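Local coordinates for putative heme binding protein (Tannerella forsythia, PDB 6EU8) that probably binds heme as a member of the HmuY-like family, though with heme-binding properties that differ from those of Porphyromonas gingivalis HmuY, at residues A[21-25]-A[114-118]; A[75-79]-A[143-147]. All blocks are in the same frame, centred on the assembly; numbering follows the deposited sequence.

Contact 1 of 2, residues A[21-25]-A[114-118]; sequences KYEMW and MLVGF
The carbonyl oxygen of Y22 is gripped from two quarters. V116 brings its CA to 3.3 Å from Y22 O with an angle of 155° at the hydrogen, a good CA-H...O contact, while NE2 of H74 adds a true hydrogen bond from outside the two segments. No conventional hydrogen bond spans 21-25 and 114-118; across the pair, Y22 O is met by this weak CA-H...O contact, while the rest is mostly side-chain packing, and CG1 of V116 rests alongside the same oxygen at 3.7 Å. The Y22 ring then runs beside two neighbours that point the same way. On one flank its CD1 meets L115 CB at 3.9 Å, and L115 O lies near the ring plane at the edge. Over one ring face sits F118 CB, and the F118 ring presents its edge to the Y22 face in an offset edge-to-face pair, centroids 5.8 Å apart and planes at 68°; CD2 is the F118 atom that approaches Y22 CZ, at 4.0 Å. The backbones supporting these groups are both irregular: K21 to M24 form a type I turn leading into strand 24-28, whereas V116 and G117 both pair with T129 in a classic beta bulge where the chain turns a corner. Just past the turn, W25 receives M114 in a Met-aromatic contact, SD lying obliquely 3.5 Å from W25 CZ2. The M114 chain is extended until its last torsion, where a bend (chi3 75°) brings CE to 3.8 Å from W25 NE1, an indole nitrogen that hydrogen-bonds to D40.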
loop_
_atom_site.group_PDB
_atom_site.type_symbol
_atom_site.label_atom_id
_atom_site.label_comp_id
_atom_site.label_asym_id
_atom_site.label_seq_id
_atom_site.Cartn_x
_atom_site.Cartn_y
_atom_site.Cartn_z
ATOM N N LYS A 21 0.037 10.447 -6.329
ATOM C CA LYS A 21 1.286 11.214 -6.159
ATOM C C LYS A 21 2.463 10.340 -5.724
ATOM O O LYS A 21 2.355 9.605 -4.716
ATOM C CB LYS A 21 1.092 12.348 -5.159
ATOM C CG LYS A 21 0.057 13.370 -5.640
ATOM C CD LYS A 21 0.096 14.709 -4.935
ATOM C CE LYS A 21 -0.680 15.733 -5.768
ATOM N NZ LYS A 21 -0.866 17.060 -5.114
ATOM N N TYR A 22 3.592 10.438 -6.426
ATOM C CA TYR A 22 4.828 9.723 -6.038
ATOM C C TYR A 22 5.399 10.157 -4.647
ATOM O O TYR A 22 6.087 9.360 -3.976
ATOM C CB TYR A 22 5.882 9.821 -7.156
ATOM C CG TYR A 22 5.537 9.018 -8.408
ATOM C CD1 TYR A 22 5.892 7.697 -8.553
ATOM C CD2 TYR A 22 4.859 9.630 -9.471
ATOM C CE1 TYR A 22 5.567 6.958 -9.681
ATOM C CE2 TYR A 22 4.537 8.910 -10.604
ATOM C CZ TYR A 22 4.887 7.588 -10.719
ATOM O OH TYR A 22 4.553 6.854 -11.855
ATOM N N GLU A 23 5.115 11.380 -4.228
ATOM C CA GLU A 23 5.641 11.923 -2.964
ATOM C C GLU A 23 4.970 11.393 -1.707
ATOM O O GLU A 23 5.538 11.585 -0.627
ATOM C CB GLU A 23 5.546 13.467 -2.926
ATOM C CG GLU A 23 6.282 14.173 -4.071
ATOM C CD GLU A 23 5.414 14.469 -5.289
ATOM O OE1 GLU A 23 4.379 13.786 -5.547
ATOM O OE2 GLU A 23 5.803 15.401 -6.029
ATOM N N MET A 24 3.762 10.789 -1.822
ATOM C CA MET A 24 2.870 10.613 -0.695
ATOM C C MET A 24 2.581 9.159 -0.305
ATOM O O MET A 24 2.634 8.253 -1.147
ATOM C CB MET A 24 1.508 11.266 -0.982
ATOM C CG MET A 24 1.485 12.726 -1.392
ATOM S SD MET A 24 2.071 13.759 -0.035
ATOM C CE MET A 24 2.306 15.351 -0.837
ATOM N N TRP A 25 2.267 8.974 0.977
ATOM C CA TRP A 25 1.583 7.785 1.480
ATOM C C TRP A 25 0.200 8.175 2.013
ATOM O O TRP A 25 0.076 9.207 2.660
ATOM C CB TRP A 25 2.366 7.162 2.621
ATOM C CG TRP A 25 3.649 6.464 2.263
ATOM C CD1 TRP A 25 4.889 6.987 2.293
ATOM C CD2 TRP A 25 3.806 5.085 1.909
ATOM N NE1 TRP A 25 5.826 6.044 1.929
ATOM C CE2 TRP A 25 5.174 4.865 1.694
ATOM C CE3 TRP A 25 2.913 4.024 1.717
ATOM C CZ2 TRP A 25 5.673 3.613 1.361
ATOM C CZ3 TRP A 25 3.412 2.808 1.347
ATOM C CH2 TRP A 25 4.774 2.608 1.175
ATOM N N MET A 114 12.198 2.792 -4.017
ATOM C CA MET A 114 10.819 3.269 -4.229
ATOM C C MET A 114 10.777 4.685 -4.804
ATOM O O MET A 114 11.368 5.604 -4.225
ATOM C CB MET A 114 10.002 3.203 -2.947
ATOM C CG MET A 114 8.498 3.427 -3.147
ATOM S SD MET A 114 7.532 3.568 -1.615
ATOM C CE MET A 114 7.984 5.189 -1.113
ATOM N N LEU A 115 10.095 4.876 -5.947
ATOM C CA LEU A 115 10.061 6.192 -6.579
ATOM C C LEU A 115 9.272 7.222 -5.796
ATOM O O LEU A 115 8.087 7.006 -5.490
ATOM C CB LEU A 115 9.420 6.122 -7.979
ATOM C CG LEU A 115 10.276 5.724 -9.153
ATOM C CD1 LEU A 115 9.385 5.579 -10.385
ATOM C CD2 LEU A 115 11.330 6.783 -9.422
ATOM N N VAL A 116 9.903 8.368 -5.524
ATOM C CA VAL A 116 9.228 9.527 -4.949
ATOM C C VAL A 116 9.235 10.806 -5.821
ATOM O O VAL A 116 8.604 11.786 -5.467
ATOM C CB VAL A 116 9.769 9.849 -3.520
ATOM C CG1 VAL A 116 9.480 8.709 -2.551
ATOM C CG2 VAL A 116 11.265 10.150 -3.544
ATOM N N GLY A 117 9.888 10.719 -6.987
ATOM C CA GLY A 117 9.949 11.853 -7.941
ATOM C C GLY A 117 10.285 11.276 -9.311
ATOM O O GLY A 117 11.342 10.656 -9.499
ATOM N N PHE A 118 9.361 11.490 -10.252
ATOM C CA PHE A 118 9.468 10.909 -11.597
ATOM C C PHE A 118 8.783 11.793 -12.647
ATOM O O PHE A 118 7.593 12.080 -12.531
ATOM C CB PHE A 118 8.815 9.529 -11.587
ATOM C CG PHE A 118 8.738 8.888 -12.946
ATOM C CD1 PHE A 118 9.903 8.619 -13.656
ATOM C CD2 PHE A 118 7.505 8.571 -13.517
ATOM C CE1 PHE A 118 9.850 8.045 -14.923
ATOM C CE2 PHE A 118 7.448 7.985 -14.772
ATOM C CZ PHE A 118 8.623 7.730 -15.478
#

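Contact 2 of 2, residues A[75-79]-A[143-147]; sequences RFDIR and WIVEN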
loop_
_atom_site.group_PDB
_atom_site.type_symbol
_atom_site.label_atom_id
_atom_site.label_comp_id
_atom_site.label_asym_id
_atom_site.label_seq_id
_atom_site.Cartn_x
_atom_site.Cartn_y
_atom_site.Cartn_z
ATOM N N ARG A 75 1.249 4.971 -4.618
ATOM C CA ARG A 75 1.062 4.406 -5.955
ATOM C C ARG A 75 0.470 2.986 -5.840
ATOM O O ARG A 75 -0.608 2.891 -5.258
ATOM C CB ARG A 75 2.366 4.464 -6.748
ATOM C CG ARG A 75 2.917 5.872 -7.000
ATOM C CD ARG A 75 2.165 6.710 -8.065
ATOM N NE ARG A 75 1.992 5.979 -9.318
ATOM C CZ ARG A 75 1.361 6.454 -10.408
ATOM N NH1 ARG A 75 0.815 7.650 -10.401
ATOM N NH2 ARG A 75 1.243 5.690 -11.483
ATOM N N PHE A 76 1.105 1.931 -6.365
ATOM C CA PHE A 76 0.566 0.557 -6.207
ATOM C C PHE A 76 1.292 -0.232 -5.117
ATOM O O PHE A 76 1.045 -1.446 -4.940
ATOM C CB PHE A 76 0.543 -0.202 -7.546
ATOM C CG PHE A 76 -0.358 0.399 -8.617
ATOM C CD1 PHE A 76 -1.483 1.176 -8.314
ATOM C CD2 PHE A 76 -0.048 0.174 -9.958
ATOM C CE1 PHE A 76 -2.295 1.687 -9.314
ATOM C CE2 PHE A 76 -0.871 0.709 -10.969
ATOM C CZ PHE A 76 -1.964 1.444 -10.645
ATOM N N ASP A 77 2.191 0.447 -4.403
ATOM C CA ASP A 77 2.881 -0.151 -3.227
ATOM C C ASP A 77 1.947 -0.141 -2.010
ATOM O O ASP A 77 1.322 0.878 -1.695
ATOM C CB ASP A 77 4.111 0.666 -2.870
ATOM C CG ASP A 77 5.063 0.843 -4.021
ATOM O OD1 ASP A 77 5.593 -0.171 -4.512
ATOM O OD2 ASP A 77 5.326 2.000 -4.429
ATOM N N ILE A 78 1.876 -1.280 -1.318
ATOM C CA ILE A 78 0.997 -1.454 -0.138
ATOM C C ILE A 78 1.864 -1.929 1.014
ATOM O O ILE A 78 2.650 -2.900 0.848
ATOM C CB ILE A 78 -0.097 -2.531 -0.335
ATOM C CG1 ILE A 78 -0.739 -2.441 -1.709
ATOM C CG2 ILE A 78 -1.146 -2.431 0.775
ATOM C CD1 ILE A 78 -1.526 -1.215 -1.924
ATOM N N ARG A 79 1.781 -1.235 2.156
ATOM C CA ARG A 79 2.428 -1.712 3.390
ATOM C C ARG A 79 1.395 -1.842 4.505
ATOM O O ARG A 79 0.256 -1.409 4.382
ATOM C CB ARG A 79 3.568 -0.800 3.837
ATOM C CG ARG A 79 3.114 0.561 4.333
ATOM C CD ARG A 79 4.199 1.322 5.057
ATOM N NE ARG A 79 4.482 0.724 6.364
ATOM C CZ ARG A 79 5.052 1.361 7.381
ATOM N NH1 ARG A 79 5.429 2.634 7.284
ATOM N NH2 ARG A 79 5.224 0.684 8.538
ATOM N N TRP A 143 -1.098 -7.840 -5.614
ATOM C CA TRP A 143 -2.448 -7.421 -6.033
ATOM C C TRP A 143 -2.470 -6.969 -7.506
ATOM O O TRP A 143 -3.497 -7.066 -8.149
ATOM C CB TRP A 143 -3.039 -6.344 -5.112
ATOM C CG TRP A 143 -2.582 -4.898 -5.318
ATOM C CD1 TRP A 143 -1.437 -4.303 -4.883
ATOM C CD2 TRP A 143 -3.343 -3.875 -5.969
ATOM N NE1 TRP A 143 -1.411 -2.977 -5.264
ATOM C CE2 TRP A 143 -2.595 -2.680 -5.893
ATOM C CE3 TRP A 143 -4.594 -3.857 -6.594
ATOM C CZ2 TRP A 143 -3.048 -1.474 -6.445
ATOM C CZ3 TRP A 143 -5.061 -2.648 -7.125
ATOM C CH2 TRP A 143 -4.290 -1.471 -7.039
ATOM N N ILE A 144 -1.325 -6.484 -8.002
ATOM C CA ILE A 144 -1.131 -6.195 -9.443
ATOM C C ILE A 144 -0.394 -7.386 -10.066
ATOM O O ILE A 144 0.714 -7.720 -9.665
ATOM C CB ILE A 144 -0.283 -4.909 -9.617
ATOM C CG1 ILE A 144 -0.981 -3.677 -9.036
ATOM C CG2 ILE A 144 0.156 -4.710 -11.081
ATOM C CD1 ILE A 144 -2.308 -3.323 -9.666
ATOM N N VAL A 145 -1.019 -8.031 -11.061
ATOM C CA VAL A 145 -0.352 -9.059 -11.835
ATOM C C VAL A 145 0.629 -8.399 -12.846
ATOM O O VAL A 145 1.774 -8.842 -12.966
ATOM C CB VAL A 145 -1.356 -9.933 -12.607
ATOM C CG1 VAL A 145 -0.632 -10.996 -13.470
ATOM C CG2 VAL A 145 -2.347 -10.605 -11.643
ATOM N N GLU A 146 0.129 -7.409 -13.584
ATOM C CA GLU A 146 0.931 -6.664 -14.587
ATOM C C GLU A 146 0.534 -5.203 -14.565
ATOM O O GLU A 146 -0.656 -4.884 -14.491
ATOM C CB GLU A 146 0.583 -7.111 -16.017
ATOM C CG GLU A 146 1.056 -8.437 -16.528
ATOM C CD GLU A 146 0.838 -8.482 -18.044
ATOM O OE1 GLU A 146 1.539 -7.729 -18.755
ATOM O OE2 GLU A 146 -0.077 -9.196 -18.508
ATOM N N ASN A 147 1.517 -4.314 -14.761
ATOM C CA ASN A 147 1.261 -2.877 -14.948
ATOM C C ASN A 147 2.070 -2.312 -16.149
ATOM O O ASN A 147 3.052 -1.595 -15.944
ATOM C CB ASN A 147 1.602 -2.109 -13.683
ATOM C CG ASN A 147 1.249 -0.646 -13.771
ATOM O OD1 ASN A 147 0.340 -0.259 -14.500
ATOM N ND2 ASN A 147 1.951 0.164 -13.033
HETATM O O HOH W 1 2.092 3.115 -12.809
#
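F76 and W143 cross at about a right angle: the indole edge is directed at the F76 face in an offset edge-to-face pair with planes at 86°, W143 CZ2 coming to 3.6 Å from F76 CD1. W143 CG sits between the backbone N and the carbonyl carbon (chi1 80°), which turns the indole toward F76. A hydrogen bond helps to hold this pose, since W143 NE1 donates to F76 O at 2.9 Å, nearly straight at 167° and close to the indole plane. I144 CD1 occupies the corner between the rings, 3.6 Å above the W143 plane and also over a face of F76, offset toward the rim of each. I78 crosses the indole, CG1 reaching W143 CD1 at 3.7 Å. Thus buried W143 of the 3-10 turn joins the start of strand 77-80 to strand 144-146, whose V145 and E146 form a classic beta bulge facing V154. N147 ND2 lies 3.5 Å from F76 CE2 at the ring edge. K184 NZ hydrogen-bonds N147 OD1, and ND2 donates to a water that also accepts from R75 NH2, so the amide's two ends are told apart. R75 NH2 also hydrogen-bonds a malonate, probably from crystallisation, so this margin, with basic R75 and K184, may accept an anion.

From the N terminus the chain passes 21-25, then 75-79, then 114-118 and finally 143-147, so the two loops cross: contact 1 spans 88 intervening residues, and contact 2 starts within that loop and closes after 63 intervening residues, beyond it. Both use the four-stranded sheet. Contact 1 ties the entry to its inner strand 24-28 to strand 115-117 of the large antiparallel sheet, whereas contact 2 links one of its two edge strands, 77-80, to the two-stranded sheet of 144-146 and 154-155. Their centres are 14 Å apart, yet they touch: Y22 OH packs 3.5 Å from R75 CZ, and W25 CZ3 lies 3.7 Å from R79 CG.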